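Local coordinates for structural PPIase-like protein L605 (Mimivirus, PDB 2OSE) that probably catalyses cis-trans isomerisation of peptide bonds preceding proline and binds cyclosporin A, as a trimeric virally encoded cyclophilin, at residues 13-18 and 46-51; 87-92 and 146-151. All blocks are in the same frame, centred on the assembly; numbering follows the deposited sequence.

Contact 1: residues 13-18 and 46-51; sequences KNPRVY and NFVQLT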
ATOM      1  N   LYS A  13      35.660  14.048   9.033  1.00 34.25           N
ATOM      2  CA  LYS A  13      35.829  12.614   9.055  1.00 35.51           C
ATOM      3  C   LYS A  13      34.612  11.885   9.653  1.00 34.05           C
ATOM      4  O   LYS A  13      34.210  10.828   9.164  1.00 33.54           O
ATOM      5  CB  LYS A  13      37.093  12.273   9.853  1.00 35.19           C
ATOM      6  CG  LYS A  13      37.361  10.775  10.045  1.00 38.32           C
ATOM      7  CD  LYS A  13      38.537  10.507  11.011  1.00 40.00           C
ATOM      8  CE  LYS A  13      39.233   9.178  10.675  1.00 48.51           C
ATOM      9  NZ  LYS A  13      39.765   8.458  11.893  1.00 52.59           N
ATOM     10  N   ASN A  14      34.074  12.437  10.740  1.00 32.69           N
ATOM     11  CA  ASN A  14      32.919  11.874  11.411  1.00 32.11           C
ATOM     12  C   ASN A  14      31.924  12.982  11.697  1.00 30.66           C
ATOM     13  O   ASN A  14      31.809  13.431  12.839  1.00 31.37           O
ATOM     14  CB  ASN A  14      33.312  11.159  12.691  1.00 32.31           C
ATOM     15  CG  ASN A  14      34.145   9.917  12.434  1.00 35.08           C
ATOM     16  OD1 ASN A  14      35.346   9.912  12.697  1.00 36.85           O
ATOM     17  ND2 ASN A  14      33.521   8.862  11.928  1.00 32.71           N
ATOM     18  N   PRO A  15      31.211  13.446  10.654  1.00 28.39           N
ATOM     19  CA  PRO A  15      30.239  14.494  10.897  1.00 27.66           C
ATOM     20  C   PRO A  15      29.200  13.963  11.873  1.00 25.77           C
ATOM     21  O   PRO A  15      28.938  12.779  11.885  1.00 25.54           O
ATOM     22  CB  PRO A  15      29.580  14.709   9.527  1.00 27.85           C
ATOM     23  CG  PRO A  15      30.524  14.117   8.547  1.00 28.72           C
ATOM     24  CD  PRO A  15      31.223  13.006   9.244  1.00 28.28           C
ATOM     25  N   ARG A  16      28.633  14.832  12.693  1.00 24.81           N
ATOM     26  CA  ARG A  16      27.547  14.434  13.579  1.00 24.32           C
ATOM     27  C   ARG A  16      26.360  15.266  13.245  1.00 23.06           C
ATOM     28  O   ARG A  16      26.505  16.460  13.007  1.00 23.77           O
ATOM     29  CB  ARG A  16      27.932  14.624  15.040  1.00 23.94           C
ATOM     30  CG  ARG A  16      28.971  13.620  15.515  1.00 25.51           C
ATOM     31  CD  ARG A  16      29.380  13.885  16.953  1.00 26.58           C
ATOM     32  NE  ARG A  16      30.571  13.118  17.243  1.00 27.60           N
ATOM     33  CZ  ARG A  16      30.611  12.005  17.944  1.00 29.95           C
ATOM     34  NH1 ARG A  16      29.535  11.562  18.543  1.00 29.65           N
ATOM     35  NH2 ARG A  16      31.771  11.354  18.083  1.00 32.39           N
ATOM     36  N   VAL A  17      25.183  14.652  13.233  1.00 23.00           N
ATOM     37  CA  VAL A  17      23.949  15.351  12.856  1.00 22.65           C
ATOM     38  C   VAL A  17      22.834  14.947  13.795  1.00 23.09           C
ATOM     39  O   VAL A  17      22.948  13.936  14.498  1.00 23.28           O
ATOM     40  CB  VAL A  17      23.513  15.039  11.413  1.00 23.24           C
ATOM     41  CG1 VAL A  17      24.593  15.461  10.380  1.00 21.42           C
ATOM     42  CG2 VAL A  17      23.151  13.541  11.287  1.00 21.93           C
ATOM     43  N   TYR A  18      21.755  15.725  13.792  1.00 23.23           N
ATOM     44  CA  TYR A  18      20.556  15.418  14.575  1.00 24.16           C
ATOM     45  C   TYR A  18      19.287  15.465  13.720  1.00 24.26           C
ATOM     46  O   TYR A  18      19.230  16.160  12.691  1.00 23.70           O
ATOM     47  CB  TYR A  18      20.425  16.387  15.768  1.00 24.79           C
ATOM     48  CG  TYR A  18      20.454  17.856  15.350  1.00 25.55           C
ATOM     49  CD1 TYR A  18      19.277  18.528  15.035  1.00 27.28           C
ATOM     50  CD2 TYR A  18      21.674  18.559  15.233  1.00 27.33           C
ATOM     51  CE1 TYR A  18      19.296  19.892  14.619  1.00 28.55           C
ATOM     52  CE2 TYR A  18      21.696  19.908  14.800  1.00 28.70           C
ATOM     53  CZ  TYR A  18      20.500  20.554  14.498  1.00 27.86           C
ATOM     54  OH  TYR A  18      20.517  21.885  14.075  1.00 31.70           O
ATOM     55  N   ASN A  46      26.076  13.661   0.812  1.00 30.18           N
ATOM     56  CA  ASN A  46      24.694  13.920   0.446  1.00 30.23           C
ATOM     57  C   ASN A  46      23.800  13.877   1.691  1.00 29.00           C
ATOM     58  O   ASN A  46      22.982  14.748   1.881  1.00 29.13           O
ATOM     59  CB  ASN A  46      24.211  12.891  -0.589  1.00 30.83           C
ATOM     60  CG  ASN A  46      22.787  13.156  -1.072  1.00 32.47           C
ATOM     61  OD1 ASN A  46      22.450  14.277  -1.489  1.00 34.78           O
ATOM     62  ND2 ASN A  46      21.942  12.109  -1.037  1.00 33.12           N
ATOM     63  N   PHE A  47      23.984  12.868   2.539  1.00 28.33           N
ATOM     64  CA  PHE A  47      23.211  12.782   3.784  1.00 27.71           C
ATOM     65  C   PHE A  47      23.406  14.028   4.642  1.00 27.61           C
ATOM     66  O   PHE A  47      22.433  14.679   5.026  1.00 27.44           O
ATOM     67  CB  PHE A  47      23.560  11.522   4.582  1.00 26.74           C
ATOM     68  CG  PHE A  47      22.639  11.288   5.765  1.00 27.03           C
ATOM     69  CD1 PHE A  47      21.471  10.531   5.617  1.00 23.01           C
ATOM     70  CD2 PHE A  47      22.936  11.832   7.027  1.00 27.85           C
ATOM     71  CE1 PHE A  47      20.597  10.327   6.694  1.00 25.58           C
ATOM     72  CE2 PHE A  47      22.065  11.632   8.121  1.00 28.78           C
ATOM     73  CZ  PHE A  47      20.906  10.870   7.958  1.00 25.30           C
ATOM     74  N   VAL A  48      24.663  14.371   4.936  1.00 27.51           N
ATOM     75  CA  VAL A  48      24.938  15.565   5.746  1.00 28.98           C
ATOM     76  C   VAL A  48      24.399  16.873   5.139  1.00 29.45           C
ATOM     77  O   VAL A  48      23.835  17.703   5.858  1.00 28.78           O
ATOM     78  CB  VAL A  48      26.462  15.697   6.121  1.00 29.22           C
ATOM     79  CG1 VAL A  48      26.713  16.944   6.927  1.00 30.56           C
ATOM     80  CG2 VAL A  48      26.947  14.513   6.908  1.00 29.46           C
ATOM     81  N   GLN A  49      24.548  17.080   3.821  1.00 29.72           N
ATOM     82  CA  GLN A  49      24.063  18.352   3.263  1.00 30.27           C
ATOM     83  C   GLN A  49      22.560  18.441   3.219  1.00 30.21           C
ATOM     84  O   GLN A  49      21.999  19.530   3.241  1.00 30.52           O
ATOM     85  CB  GLN A  49      24.657  18.644   1.879  1.00 31.17           C
ATOM     86  CG  GLN A  49      26.167  18.681   1.856  1.00 35.20           C
ATOM     87  CD  GLN A  49      26.773  19.613   2.901  1.00 38.80           C
ATOM     88  OE1 GLN A  49      26.207  20.656   3.243  1.00 39.74           O
ATOM     89  NE2 GLN A  49      27.948  19.243   3.395  1.00 42.16           N
ATOM     90  N   LEU A  50      21.893  17.291   3.153  1.00 30.35           N
ATOM     91  CA  LEU A  50      20.422  17.287   3.198  1.00 30.73           C
ATOM     92  C   LEU A  50      19.929  17.555   4.608  1.00 31.30           C
ATOM     93  O   LEU A  50      18.836  18.055   4.826  1.00 30.80           O
ATOM     94  CB  LEU A  50      19.890  15.950   2.716  1.00 30.35           C
ATOM     95  CG  LEU A  50      19.921  15.793   1.183  1.00 31.93           C
ATOM     96  CD1 LEU A  50      19.370  14.431   0.841  1.00 30.31           C
ATOM     97  CD2 LEU A  50      19.073  16.876   0.540  1.00 30.57           C
ATOM     98  N   THR A  51      20.753  17.181   5.569  1.00 32.49           N
ATOM     99  CA  THR A  51      20.474  17.450   6.946  1.00 34.56           C
ATOM    100  C   THR A  51      20.603  18.951   7.208  1.00 35.76           C
ATOM    101  O   THR A  51      19.768  19.545   7.879  1.00 35.88           O
ATOM    102  CB  THR A  51      21.449  16.606   7.749  1.00 35.95           C
ATOM    103  OG1 THR A  51      20.810  15.372   8.083  1.00 33.67           O
ATOM    104  CG2 THR A  51      21.932  17.319   8.920  1.00 35.99           C
TER

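Contact 2: residues 87-92 and 146-151; sequences NNYIVS and TFMITL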
ATOM      1  N   ASN A  87      10.756  -4.506  14.791  1.00 28.65           N
ATOM      2  CA  ASN A  87      11.947  -5.313  15.151  1.00 28.23           C
ATOM      3  C   ASN A  87      13.008  -5.351  14.056  1.00 27.70           C
ATOM      4  O   ASN A  87      13.933  -6.168  14.117  1.00 27.09           O
ATOM      5  CB  ASN A  87      11.597  -6.766  15.536  1.00 29.21           C
ATOM      6  CG  ASN A  87      10.977  -6.895  16.897  1.00 32.42           C
ATOM      7  OD1 ASN A  87      10.413  -7.948  17.232  1.00 39.41           O
ATOM      8  ND2 ASN A  87      11.071  -5.856  17.698  1.00 31.63           N
ATOM      9  N   ASN A  88      12.873  -4.472  13.064  1.00 26.59           N
ATOM     10  CA  ASN A  88      13.811  -4.453  11.949  1.00 27.20           C
ATOM     11  C   ASN A  88      14.360  -3.079  11.639  1.00 26.52           C
ATOM     12  O   ASN A  88      15.508  -2.787  12.006  1.00 26.39           O
ATOM     13  CB  ASN A  88      13.239  -5.118  10.682  1.00 26.50           C
ATOM     14  CG  ASN A  88      13.119  -6.591  10.830  1.00 27.71           C
ATOM     15  OD1 ASN A  88      13.999  -7.368  10.388  1.00 30.00           O
ATOM     16  ND2 ASN A  88      12.040  -7.021  11.491  1.00 28.79           N
ATOM     17  N   TYR A  89      13.554  -2.232  11.001  1.00 25.66           N
ATOM     18  CA  TYR A  89      14.057  -0.939  10.471  1.00 25.61           C
ATOM     19  C   TYR A  89      12.988   0.089  10.233  1.00 24.89           C
ATOM     20  O   TYR A  89      11.786  -0.234  10.192  1.00 25.07           O
ATOM     21  CB  TYR A  89      14.854  -1.129   9.155  1.00 25.57           C
ATOM     22  CG  TYR A  89      14.125  -1.960   8.087  1.00 26.50           C
ATOM     23  CD1 TYR A  89      13.051  -1.423   7.374  1.00 26.73           C
ATOM     24  CD2 TYR A  89      14.541  -3.265   7.785  1.00 24.70           C
ATOM     25  CE1 TYR A  89      12.372  -2.190   6.383  1.00 29.20           C
ATOM     26  CE2 TYR A  89      13.858  -4.047   6.796  1.00 28.18           C
ATOM     27  CZ  TYR A  89      12.783  -3.490   6.128  1.00 26.84           C
ATOM     28  OH  TYR A  89      12.111  -4.233   5.180  1.00 31.81           O
ATOM     29  N   ILE A  90      13.427   1.333  10.044  1.00 24.22           N
ATOM     30  CA  ILE A  90      12.568   2.381   9.505  1.00 23.76           C
ATOM     31  C   ILE A  90      13.337   2.996   8.321  1.00 24.33           C
ATOM     32  O   ILE A  90      14.564   2.957   8.314  1.00 24.21           O
ATOM     33  CB  ILE A  90      12.237   3.465  10.554  1.00 23.97           C
ATOM     34  CG1 ILE A  90      13.521   4.093  11.122  1.00 23.90           C
ATOM     35  CG2 ILE A  90      11.330   2.899  11.678  1.00 21.96           C
ATOM     36  CD1 ILE A  90      13.229   5.204  12.108  1.00 25.32           C
ATOM     37  N   VAL A  91      12.624   3.575   7.362  1.00 23.61           N
ATOM     38  CA  VAL A  91      13.238   4.089   6.118  1.00 24.06           C
ATOM     39  C   VAL A  91      12.617   5.422   5.778  1.00 24.96           C
ATOM     40  O   VAL A  91      11.412   5.609   5.947  1.00 26.06           O
ATOM     41  CB  VAL A  91      13.098   3.071   4.934  1.00 24.13           C
ATOM     42  CG1 VAL A  91      13.709   3.632   3.667  1.00 23.89           C
ATOM     43  CG2 VAL A  91      13.785   1.781   5.286  1.00 22.44           C
ATOM     44  N   SER A  92      13.439   6.380   5.343  1.00 25.19           N
ATOM     45  CA  SER A  92      12.947   7.686   4.945  1.00 25.94           C
ATOM     46  C   SER A  92      13.785   8.248   3.790  1.00 27.36           C
ATOM     47  O   SER A  92      14.638   7.552   3.276  1.00 26.66           O
ATOM     48  CB  SER A  92      12.941   8.649   6.147  1.00 25.79           C
ATOM     49  OG  SER A  92      12.197   9.820   5.850  1.00 26.57           O
ATOM     50  N   THR A 146      17.587   8.309   0.146  1.00 28.12           N
ATOM     51  CA  THR A 146      16.906   7.208   0.838  1.00 27.87           C
ATOM     52  C   THR A 146      17.801   6.473   1.843  1.00 26.32           C
ATOM     53  O   THR A 146      18.847   5.939   1.495  1.00 25.23           O
ATOM     54  CB  THR A 146      16.336   6.146  -0.159  1.00 28.73           C
ATOM     55  OG1 THR A 146      15.619   6.825  -1.208  1.00 31.09           O
ATOM     56  CG2 THR A 146      15.374   5.169   0.582  1.00 27.79           C
ATOM     57  N   PHE A 147      17.366   6.445   3.100  1.00 24.90           N
ATOM     58  CA  PHE A 147      18.223   5.933   4.150  1.00 24.02           C
ATOM     59  C   PHE A 147      17.422   5.056   5.111  1.00 23.40           C
ATOM     60  O   PHE A 147      16.222   5.216   5.253  1.00 23.79           O
ATOM     61  CB  PHE A 147      18.928   7.107   4.882  1.00 22.74           C
ATOM     62  CG  PHE A 147      18.017   7.897   5.806  1.00 22.58           C
ATOM     63  CD1 PHE A 147      17.741   7.430   7.092  1.00 24.64           C
ATOM     64  CD2 PHE A 147      17.449   9.089   5.396  1.00 21.12           C
ATOM     65  CE1 PHE A 147      16.932   8.142   7.940  1.00 24.81           C
ATOM     66  CE2 PHE A 147      16.623   9.829   6.244  1.00 21.02           C
ATOM     67  CZ  PHE A 147      16.373   9.350   7.507  1.00 22.93           C
ATOM     68  N   MET A 148      18.112   4.149   5.783  1.00 23.36           N
ATOM     69  CA  MET A 148      17.512   3.206   6.684  1.00 23.09           C
ATOM     70  C   MET A 148      18.199   3.302   8.049  1.00 23.07           C
ATOM     71  O   MET A 148      19.405   3.479   8.117  1.00 21.57           O
ATOM     72  CB  MET A 148      17.761   1.811   6.118  1.00 22.75           C
ATOM     73  CG  MET A 148      17.164   0.672   6.938  1.00 23.02           C
ATOM     74  SD  MET A 148      17.598  -0.965   6.334  1.00 26.67           S
ATOM     75  CE  MET A 148      16.499  -1.039   4.879  1.00 28.07           C
ATOM     76  N   ILE A 149      17.416   3.132   9.122  1.00 22.88           N
ATOM     77  CA  ILE A 149      17.969   2.942  10.479  1.00 21.99           C
ATOM     78  C   ILE A 149      17.428   1.656  11.056  1.00 22.36           C
ATOM     79  O   ILE A 149      16.194   1.404  11.034  1.00 21.53           O
ATOM     80  CB  ILE A 149      17.634   4.173  11.417  1.00 21.21           C
ATOM     81  CG1 ILE A 149      18.178   5.475  10.814  1.00 21.09           C
ATOM     82  CG2 ILE A 149      18.158   3.946  12.840  1.00 20.88           C
ATOM     83  CD1 ILE A 149      17.835   6.713  11.615  1.00 20.75           C
ATOM     84  N   THR A 150      18.324   0.835  11.602  1.00 23.09           N
ATOM     85  CA  THR A 150      17.909  -0.434  12.200  1.00 22.96           C
ATOM     86  C   THR A 150      17.314  -0.224  13.591  1.00 23.46           C
ATOM     87  O   THR A 150      17.849   0.576  14.405  1.00 23.03           O
ATOM     88  CB  THR A 150      19.073  -1.468  12.312  1.00 23.59           C
ATOM     89  OG1 THR A 150      20.232  -0.828  12.885  1.00 25.04           O
ATOM     90  CG2 THR A 150      19.448  -2.036  10.941  1.00 23.71           C
ATOM     91  N   LEU A 151      16.265  -1.008  13.902  1.00 23.87           N
ATOM     92  CA  LEU A 151      15.547  -0.920  15.189  1.00 24.61           C
ATOM     93  C   LEU A 151      16.043  -1.969  16.163  1.00 26.38           C
ATOM     94  O   LEU A 151      15.715  -1.927  17.360  1.00 26.60           O
ATOM     95  CB  LEU A 151      14.021  -1.068  15.018  1.00 23.98           C
ATOM     96  CG  LEU A 151      13.334   0.002  14.169  1.00 22.99           C
ATOM     97  CD1 LEU A 151      11.866  -0.360  13.894  1.00 24.48           C
ATOM     98  CD2 LEU A 151      13.426   1.415  14.781  1.00 17.63           C
TER

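Contact 1: residues 13-18 and 46-51
Val17 sends both of its methyl groups from strand 16-18 into the flank of helix 46-51, and the tight part of the contact is built around it. CG1, anti to the carbonyl carbon (chi1 -60°), meets the methyl of Thr51 at a slant, with Val17 CG1 and Thr51 CG2 3.6 Å apart. CG2 is thereby placed between the backbone N and the carbonyl carbon and reaches the rim of the Phe47 ring in its plane, 3.9 Å from Val17 CG2 to Phe47 CE2. Phe47 has its ring anti to the backbone N (chi1 -171°), which swings an edge toward the strand although its CB does not point there.

Two residues earlier, the Pro15 ring crosses Val48 at about a right angle, its CB 3.7 Å from Val48 CG2; that same methyl lies a looser 4.3 Å from Val17 CG1. Toward solvent the contact stops. Arg16 points away from the helix and joins Tyr174 in a cation-pi pair, the exposed Lys13 lies well clear of it, and Gln49 bonds weakly to Glu45 on its own helix. The segment axes approach to 9.3 Å at 44°, a spacing filled by side chains. The two segments are thus joined by apolar packing, with no hydrogen bond between them, while the backbone of strand 16-18 bonds instead to Ile33, Gly204 and Tyr206.

Contact 2: residues 87-92 and 146-151
Met148 runs extended through its first two torsions (chi1 -179°, chi2 -175°) and then bends at chi3 (-75°), which lays its methyl over Tyr89. The tyrosine ring, set between its backbone N and carbonyl carbon, receives Met148 CE almost above its centre, 4.1 Å from the Tyr89 ring centroid, as a CH-pi contact; the sulfur sits obliquely over the same ring, making the pair a Met-aromatic contact. Val91 extends this face, its CG2 3.9 Å from Met148 CG, and Ala191 of a second subunit packs on both Tyr89 and Met148.

On the other face Ile90 and Ile149 lie side by side, and Ile90 and Leu151 cross at about a right angle, with Ile90 CG2 4.0 Å from Leu151 CD1. Leu180 and Ile183 of helix 177-186 close over this group. Ser92 CB rests 3.8 Å from Phe147 CZ, while its hydroxyl bonds to the carbonyl of Lys80.

Two pairs of backbone bonds, Ile90 with Ile149 and Ser92 with Phe147, join the strands. Beyond them Leu151 N donates to Asn88 O at 2.7 Å, nearly straight at hydrogen but from well above the carbonyl plane. Tyr89-Thr150 and Val91-Met148 form the intervening non-hydrogen-bonded pairs. On its other edge, toward strand 83-85, strand 89-92 has a classic beta bulge at Asn88 and Tyr89; toward strand 147-150 the pairing is regular and antiparallel, within the curled sheet of the cyclophilin barrel.

Both contacts are buried and belong to the same antiparallel sheet, with centres about 17 Å apart. Contact 1 is a strand-to-helix junction, purely apolar across its segments, and lies wholly within its own chain. Contact 2 lies within the sheet: backbone hydrogen bonds set its register, and side chains pack on both faces, one turned to the chain's own interior and the other to the subunit interface of the trimer. The two contacts meet through their aromatics, Phe47 of contact 1 and Phe147 of contact 2 standing edge-to-face with Phe47 CE1 3.6 Å from Phe147 CD2; Tyr76 packs against both rings.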